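Local coordinates for OmpA family protein (Klebsiella pneumoniae subsp. pneumoniae, PDB 7RJJ) that probably ties the outer membrane to the cell wall by binding peptidoglycan through its OmpA-like periplasmic domain, here holding D-alanine, at residues F15-W20 with L108-E113; I7-M12 with V112-V117. One frame throughout, in Å; residues are numbered along the deposited sequence.

Contact 1 (F15-W20 with L108-E113); sequences FDTGKW and LNRRVE. With DAL (D-alanine), chain C.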
# COMPACT_ATOMS: atom_id res chain seq x y z
N PHE A 15 -4.06 -8.71 0.51
CA PHE A 15 -5.52 -8.64 0.22
C PHE A 15 -6.06 -9.81 -0.61
O PHE A 15 -5.39 -10.24 -1.58
CB PHE A 15 -5.82 -7.37 -0.57
CG PHE A 15 -5.28 -6.12 0.07
CD1 PHE A 15 -5.97 -5.51 1.10
CD2 PHE A 15 -4.06 -5.59 -0.32
CE1 PHE A 15 -5.45 -4.38 1.72
CE2 PHE A 15 -3.54 -4.47 0.30
CZ PHE A 15 -4.25 -3.86 1.32
N ASP A 16 -7.25 -10.26 -0.21
CA ASP A 16 -8.03 -11.29 -0.94
C ASP A 16 -8.84 -10.57 -2.01
O ASP A 16 -8.99 -9.31 -1.90
CB ASP A 16 -8.95 -12.10 -0.02
CG ASP A 16 -8.21 -13.06 0.95
OD1 ASP A 16 -7.16 -13.61 0.61
OD2 ASP A 16 -8.70 -13.15 2.10
N THR A 17 -9.32 -11.33 -3.00
CA THR A 17 -10.11 -10.81 -4.15
C THR A 17 -11.22 -9.87 -3.67
O THR A 17 -11.90 -10.22 -2.69
CB THR A 17 -10.70 -11.97 -4.96
OG1 THR A 17 -9.59 -12.77 -5.40
CG2 THR A 17 -11.53 -11.52 -6.14
N GLY A 18 -11.33 -8.69 -4.30
CA GLY A 18 -12.39 -7.69 -4.07
C GLY A 18 -12.43 -7.14 -2.65
O GLY A 18 -13.38 -6.38 -2.36
N LYS A 19 -11.46 -7.49 -1.81
CA LYS A 19 -11.42 -7.02 -0.40
C LYS A 19 -10.35 -5.93 -0.25
O LYS A 19 -9.36 -5.97 -0.99
CB LYS A 19 -11.07 -8.16 0.56
CG LYS A 19 -12.07 -9.30 0.65
CD LYS A 19 -13.38 -8.91 1.28
CE LYS A 19 -14.35 -10.07 1.40
NZ LYS A 19 -13.80 -11.16 2.24
N TRP A 20 -10.57 -5.02 0.70
CA TRP A 20 -9.61 -3.93 1.00
C TRP A 20 -9.21 -4.03 2.47
O TRP A 20 -8.33 -3.27 2.89
CB TRP A 20 -10.19 -2.55 0.63
CG TRP A 20 -11.47 -2.20 1.32
CD1 TRP A 20 -11.62 -1.56 2.52
CD2 TRP A 20 -12.80 -2.44 0.83
NE1 TRP A 20 -12.95 -1.42 2.82
CE2 TRP A 20 -13.70 -1.93 1.79
CE3 TRP A 20 -13.31 -3.04 -0.33
CZ2 TRP A 20 -15.08 -2.01 1.63
CZ3 TRP A 20 -14.68 -3.12 -0.48
CH2 TRP A 20 -15.55 -2.61 0.49
N LEU A 108 -0.26 -11.78 -5.59
CA LEU A 108 0.88 -10.84 -5.42
C LEU A 108 0.49 -9.44 -5.92
O LEU A 108 0.94 -8.45 -5.29
CB LEU A 108 2.11 -11.37 -6.18
CG LEU A 108 2.89 -12.48 -5.49
CD1 LEU A 108 3.92 -13.09 -6.43
CD2 LEU A 108 3.57 -11.98 -4.22
N ASN A 109 -0.35 -9.36 -6.95
CA ASN A 109 -0.74 -8.05 -7.54
C ASN A 109 -1.68 -7.29 -6.60
O ASN A 109 -1.68 -6.03 -6.66
CB ASN A 109 -1.32 -8.23 -8.95
CG ASN A 109 -0.26 -8.64 -9.95
OD1 ASN A 109 0.89 -8.21 -9.86
ND2 ASN A 109 -0.66 -9.43 -10.94
N ARG A 110 -2.49 -7.99 -5.80
CA ARG A 110 -3.39 -7.34 -4.82
C ARG A 110 -2.48 -6.83 -3.70
O ARG A 110 -2.23 -7.59 -2.75
CB ARG A 110 -4.44 -8.34 -4.33
CG ARG A 110 -5.29 -8.93 -5.45
CD ARG A 110 -6.44 -9.78 -4.95
NE ARG A 110 -6.06 -11.00 -4.24
CZ ARG A 110 -5.98 -12.22 -4.79
NH1 ARG A 110 -6.24 -12.40 -6.07
NH2 ARG A 110 -5.64 -13.26 -4.05
N ARG A 111 -2.04 -5.57 -3.79
CA ARG A 111 -1.01 -5.16 -2.82
C ARG A 111 -0.97 -3.64 -2.62
O ARG A 111 -1.69 -2.90 -3.32
CB ARG A 111 0.33 -5.59 -3.40
CG ARG A 111 0.76 -4.73 -4.58
CD ARG A 111 1.89 -5.33 -5.40
NE ARG A 111 2.47 -4.34 -6.29
CZ ARG A 111 2.01 -4.03 -7.50
NH1 ARG A 111 0.93 -4.64 -7.98
NH2 ARG A 111 2.61 -3.11 -8.22
N VAL A 112 -0.13 -3.22 -1.68
CA VAL A 112 0.15 -1.78 -1.44
C VAL A 112 1.67 -1.60 -1.45
O VAL A 112 2.38 -2.50 -0.95
CB VAL A 112 -0.50 -1.29 -0.13
CG1 VAL A 112 0.20 -0.05 0.42
CG2 VAL A 112 -1.99 -1.07 -0.29
N GLU A 113 2.13 -0.51 -2.06
CA GLU A 113 3.55 -0.10 -2.16
C GLU A 113 3.69 1.22 -1.40
O GLU A 113 2.75 2.05 -1.51
CB GLU A 113 3.94 0.12 -3.63
CG GLU A 113 3.77 -1.09 -4.54
CD GLU A 113 4.82 -2.18 -4.41
OE1 GLU A 113 5.74 -2.04 -3.55
OE2 GLU A 113 4.74 -3.16 -5.19
N DAL C . -9.26 -7.27 -9.31
CA DAL C . -9.65 -8.04 -8.10
CB DAL C . -11.11 -7.81 -7.79
C DAL C . -8.75 -7.66 -6.92
O DAL C . -9.08 -7.94 -5.76
OXT DAL C . -7.68 -7.08 -7.08
O HOH W 1 -5.38 -13.54 -1.16
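Phe15 and Arg110 bring an irregular loop against a helix-to-strand junction, their CA atoms 5.6 Å apart. From Asp16 to Lys19 the loop 15-20 folds into a type II beta turn, closed by a bond from Lys19 N to Asp16 O, with Gly18 at positive phi. Segment 108-113 passes from the end of helix 103-109 into strand 112-117, and Arg110 is the first residue to leave helical geometry.

The Arg110 side chain reaches across this junction. A bend at chi3 (-66°) turns its guanidinium group so that NE donates to Phe15 O at 2.8 Å, nearly straight at 163°, with the acceptor in the guanidinium plane. At another part of the same edge NH2 donates to water 1, which also bonds to Asp16 OD1, while NH1 forms a salt bridge with Asp52; Thr17 OG1 lies over one face. With its rotation fixed in this way, the arginine lays its aliphatic part against the ligand, CD 3.3 Å from D-alanine O. Deeper in, the Phe15 ring turns its edge to Arg110 O and Arg111 CA, and CE2 packs on Val112 CG2 at 3.8 Å.

Gly18 N, presented by the turn, donates to D-alanine O at 2.8 Å; the ligand is also hydrogen-bonded to Asp52, Val54, Asn60 and Arg67, in the D-alanine pocket of an OmpA-like peptidoglycan-binding domain.

Contact 2 (I7-M12 with V112-V117); sequences IRLDSM and VEISLV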
# COMPACT_ATOMS: atom_id res chain seq x y z
N ILE A 7 12.69 6.64 -0.85
CA ILE A 7 12.94 5.27 -0.30
C ILE A 7 11.72 4.42 -0.63
O ILE A 7 10.63 4.80 -0.25
CB ILE A 7 13.22 5.32 1.22
CG1 ILE A 7 14.38 6.25 1.56
CG2 ILE A 7 13.42 3.93 1.79
CD1 ILE A 7 15.68 5.91 0.87
N ARG A 8 11.92 3.31 -1.34
CA ARG A 8 10.76 2.43 -1.67
C ARG A 8 10.76 1.26 -0.68
O ARG A 8 11.81 0.61 -0.55
CB ARG A 8 10.84 1.99 -3.14
CG ARG A 8 10.62 3.16 -4.08
CD ARG A 8 10.88 2.91 -5.55
NE ARG A 8 10.58 4.15 -6.26
CZ ARG A 8 11.38 5.20 -6.34
NH1 ARG A 8 10.99 6.27 -7.01
NH2 ARG A 8 12.57 5.19 -5.75
N LEU A 9 9.65 1.06 0.03
CA LEU A 9 9.59 -0.07 0.98
C LEU A 9 9.20 -1.32 0.20
O LEU A 9 8.80 -1.17 -0.95
CB LEU A 9 8.58 0.25 2.09
CG LEU A 9 8.83 1.57 2.82
CD1 LEU A 9 7.91 1.69 4.02
CD2 LEU A 9 10.28 1.70 3.24
N ASP A 10 9.39 -2.50 0.77
CA ASP A 10 9.01 -3.73 0.03
C ASP A 10 7.49 -3.77 -0.15
O ASP A 10 6.79 -3.29 0.74
CB ASP A 10 9.51 -4.99 0.74
CG ASP A 10 11.02 -5.18 0.68
OD1 ASP A 10 11.74 -4.21 0.95
OD2 ASP A 10 11.44 -6.27 0.28
N SER A 11 7.03 -4.32 -1.28
CA SER A 11 5.59 -4.48 -1.59
C SER A 11 4.93 -5.34 -0.52
O SER A 11 5.58 -6.21 0.05
CB SER A 11 5.41 -5.13 -2.95
OG SER A 11 4.04 -5.14 -3.31
N MSE A 12 3.63 -5.13 -0.29
CA MSE A 12 2.87 -5.87 0.71
C MSE A 12 1.58 -6.40 0.09
O MSE A 12 0.62 -5.65 -0.09
CB MSE A 12 2.55 -4.98 1.92
CG MSE A 12 3.74 -4.66 2.82
SE MSE A 12 3.21 -3.55 4.36
CE MSE A 12 2.41 -2.02 3.43
N VAL A 112 -0.13 -3.22 -1.68
CA VAL A 112 0.15 -1.78 -1.44
C VAL A 112 1.67 -1.60 -1.45
O VAL A 112 2.38 -2.50 -0.95
CB VAL A 112 -0.50 -1.29 -0.13
CG1 VAL A 112 0.20 -0.05 0.42
CG2 VAL A 112 -1.99 -1.07 -0.29
N GLU A 113 2.13 -0.51 -2.06
CA GLU A 113 3.55 -0.10 -2.16
C GLU A 113 3.69 1.22 -1.40
O GLU A 113 2.75 2.05 -1.51
CB GLU A 113 3.94 0.12 -3.63
CG GLU A 113 3.77 -1.09 -4.54
CD GLU A 113 4.82 -2.18 -4.41
OE1 GLU A 113 5.74 -2.04 -3.55
OE2 GLU A 113 4.74 -3.16 -5.19
N ILE A 114 4.75 1.38 -0.63
CA ILE A 114 4.98 2.64 0.13
C ILE A 114 6.30 3.26 -0.34
O ILE A 114 7.31 2.52 -0.47
CB ILE A 114 4.96 2.40 1.65
CG1 ILE A 114 3.59 1.89 2.11
CG2 ILE A 114 5.36 3.65 2.42
CD1 ILE A 114 3.53 1.46 3.56
N SER A 115 6.27 4.56 -0.65
CA SER A 115 7.49 5.30 -1.02
C SER A 115 7.65 6.46 -0.04
O SER A 115 6.62 7.12 0.24
CB SER A 115 7.42 5.81 -2.43
OG SER A 115 7.29 4.74 -3.35
N LEU A 116 8.85 6.66 0.51
CA LEU A 116 9.08 7.79 1.45
C LEU A 116 9.75 8.92 0.67
O LEU A 116 10.80 8.69 0.05
CB LEU A 116 9.90 7.29 2.64
CG LEU A 116 9.37 6.01 3.30
CD1 LEU A 116 10.27 5.57 4.45
CD2 LEU A 116 7.95 6.18 3.79
N VAL A 117 9.12 10.10 0.65
CA VAL A 117 9.59 11.23 -0.18
C VAL A 117 10.07 12.35 0.74
O VAL A 117 9.29 12.91 1.50
CB VAL A 117 8.47 11.69 -1.13
CG1 VAL A 117 8.94 12.82 -2.03
CG2 VAL A 117 7.92 10.53 -1.95
O HOH W 2 4.87 -1.34 1.19
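Leu9 packs on Ile114, its CD1 3.6 Å from Ile114 CG2, and the two side chains meet at a slant. The other leucine branch, CD2, lies 4.1 Å from Leu116 CD1, and that pair crosses at about a right angle. Selenomethionine Met12 adds a third apolar touch: a bend at chi3 (-57°) swings its terminal CE to within 3.7 Å of Ile114 CD1. Ile114 is thus met by Leu9 at CG2 and by Met12 at CD1.

Backbone bonds set these side chains in register. Ile7 and Leu116 form an antiparallel hydrogen-bonded pair, with Leu116 N to Ile7 O the shorter of its two bonds at 2.7 Å, and Arg8 and Ser115 follow as a non-hydrogen-bonded pair. Leu9 N then donates to Ile114 O. Beyond it the register slips by one residue, and the two segments meet again in a single bridge between Met12 and Val112, where Met12 N lies 3.0 Å from Val112 O. Within the mixed four-stranded sheet of this OmpA-like domain, strand 7-8 is an outer strand, and 112-117 runs between it and strand 43-49.

Where the register slips, water 2 donates to Asp10 O at 2.8 Å and, weakly, to Val112 O. Nearby, Ser11 OG lies 2.8 Å from Glu113 OE2, a weak hydrogen bond; the stronger partner of the carboxylate is Arg111. Around the apolar group, helix 27-38 covers Leu9 and Met12 through Ser33, with Leu30 also against Met12, whereas Val71 of helix 57-77 touches Met12, Val112 and Ile114. On its other flank strand 112-117 is held by backbone bonds from Glu113 to Ala48 and from Ser115 to Val46.

How the contacts relate
The two contacts show the chain serving a binding site just before strand 112-117 and sheet packing within it. Both include Val112 and Glu113, though Glu113 takes part across contact 2 alone, and both are partly buried; their centres lie about 15 Å apart, on opposite sides of the chain's centre. Contact 1 joins a loop to the helix-strand junction through a charged side chain, water and ligand, whereas contact 2 relies on main-chain pairing and aliphatic packing beneath two helices. They meet directly at Arg111, whose CD lies 3.0 Å from Ser11 OG. Arg111 also pairs with Glu113, NE to OE2 at 2.8 Å, so the carboxylate that Ser11 approaches in contact 2 is held by an arginine of contact 1.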